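Local coordinates for protein SOXX (Paracoccus pantotrophus, PDB 2C1D) that probably carries electrons through a covalently bound heme c, as a heme-bearing subunit of the SoxXA cytochrome complex that initiates chemotrophic sulfur oxidation, at residues P26-G29 and V30-M33. Numbering follows the deposited sequence.
Sequences PEEG and VRIM
Glu28 and Arg31, three residues apart on helix 26-33, illustrate an i to i+3 salt bridge made side-on. The two side chains run alongside each other and point the same way, and Arg31 sets two nitrogens on a single carboxylate oxygen: NH2 lies 2.8 Å and NE 3.0 Å from Glu28 OE2. That oxygen sits at the guanidinium edge, close to its plane, yet the carboxylate is turned 36° against the guanidinium, and both donors reach OE2 from one face of the acid, NH2 on the syn side and NE from above the carboxylate plane. OE1 adds a weak bond to NE. Glu28 leaves the helix with CG anti to the backbone N (chi1 -175°) and bends at chi2 (69°), which swings the carboxylate forward to Arg31. The same Glu28 side chain crosses Ile32 at about a right angle, its CG 3.7 Å from Ile32 CD1. Backbone i to i+4 bonds include Ile32 N to Glu28 O (2.9 Å) and Met33 N to Gly29 O. Met33 folds CG and SD over Gly29 O and reaches the heme and Cys41, while Val30 and Ile32 touch helix 122-133, the pairing of N- and C-terminal helices familiar from cytochromes c. Replacing Glu28 by alanine is likely to leave the Arg31 guanidinium without this anionic mate, freer to turn, and to strip the CG contact from Ile32 CD1. The helix thus combines an ionic pair with an apolar side, of which Met33 reaches the heme, and the double grip on OE2 probably stabilises the carboxylate's negative charge.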
loop_
_atom_site.group_PDB
_atom_site.type_symbol
_atom_site.label_atom_id
_atom_site.label_comp_id
_atom_site.label_asym_id
_atom_site.label_seq_id
_atom_site.Cartn_x
_atom_site.Cartn_y
_atom_site.Cartn_z
ATOM N N PRO B 26 34.066 -4.192 -6.002
ATOM C CA PRO B 26 32.896 -5.022 -6.342
ATOM C C PRO B 26 32.321 -5.840 -5.185
ATOM O O PRO B 26 31.103 -6.030 -5.151
ATOM C CB PRO B 26 33.421 -5.948 -7.444
ATOM C CG PRO B 26 34.877 -5.963 -7.268
ATOM C CD PRO B 26 35.275 -4.610 -6.739
ATOM N N GLU B 27 33.153 -6.318 -4.269
ATOM C CA GLU B 27 32.646 -7.082 -3.120
ATOM C C GLU B 27 31.741 -6.193 -2.272
ATOM O O GLU B 27 30.708 -6.653 -1.806
ATOM C CB GLU B 27 33.761 -7.612 -2.229
ATOM C CG GLU B 27 34.582 -8.741 -2.834
ATOM C CD GLU B 27 35.846 -9.065 -2.026
ATOM O OE1 GLU B 27 36.420 -10.152 -2.259
ATOM O OE2 GLU B 27 36.281 -8.244 -1.166
ATOM N N GLU B 28 32.141 -4.927 -2.079
ATOM C CA GLU B 28 31.293 -3.957 -1.377
ATOM C C GLU B 28 30.060 -3.677 -2.221
ATOM O O GLU B 28 28.978 -3.583 -1.688
ATOM C CB GLU B 28 32.063 -2.658 -1.030
ATOM C CG GLU B 28 31.264 -1.638 -0.191
ATOM C CD GLU B 28 30.988 -2.071 1.259
ATOM O OE1 GLU B 28 31.523 -3.124 1.696
ATOM O OE2 GLU B 28 30.219 -1.349 1.966
ATOM N N GLY B 29 30.213 -3.559 -3.534
ATOM C CA GLY B 29 29.078 -3.504 -4.444
ATOM C C GLY B 29 28.014 -4.580 -4.150
ATOM O O GLY B 29 26.825 -4.292 -4.060
ATOM N N VAL B 30 28.442 -5.817 -3.964
ATOM C CA VAL B 30 27.501 -6.889 -3.689
ATOM C C VAL B 30 26.746 -6.597 -2.375
ATOM O O VAL B 30 25.522 -6.766 -2.284
ATOM C CB VAL B 30 28.211 -8.246 -3.591
ATOM C CG1 VAL B 30 27.291 -9.316 -3.043
ATOM C CG2 VAL B 30 28.701 -8.672 -4.973
ATOM N N ARG B 31 27.491 -6.202 -1.356
ATOM C CA ARG B 31 26.877 -5.912 -0.053
ATOM C C ARG B 31 25.822 -4.819 -0.204
ATOM O O ARG B 31 24.709 -4.950 0.298
ATOM C CB ARG B 31 27.930 -5.498 0.979
ATOM C CG ARG B 31 27.391 -5.466 2.421
ATOM C CD ARG B 31 28.412 -4.979 3.412
ATOM N NE ARG B 31 28.544 -3.554 3.234
ATOM C CZ ARG B 31 27.769 -2.659 3.838
ATOM N NH1 ARG B 31 26.851 -3.022 4.756
ATOM N NH2 ARG B 31 27.935 -1.392 3.551
ATOM N N ILE B 32 26.178 -3.753 -0.915
ATOM C CA ILE B 32 25.283 -2.629 -1.134
ATOM C C ILE B 32 24.017 -3.095 -1.855
ATOM O O ILE B 32 22.917 -2.698 -1.513
ATOM C CB ILE B 32 26.029 -1.519 -1.927
ATOM C CG1 ILE B 32 27.136 -0.898 -1.055
ATOM C CG2 ILE B 32 25.073 -0.437 -2.425
ATOM C CD1 ILE B 32 28.260 -0.268 -1.834
ATOM N N MET B 33 24.180 -3.959 -2.851
ATOM C CA MET B 33 23.070 -4.371 -3.702
ATOM C C MET B 33 22.077 -5.302 -2.979
ATOM O O MET B 33 20.923 -5.444 -3.411
ATOM C CB MET B 33 23.610 -5.043 -4.972
ATOM C CG MET B 33 24.375 -4.085 -5.912
ATOM S SD MET B 33 25.313 -5.014 -7.139
ATOM C CE MET B 33 24.013 -5.490 -8.204
#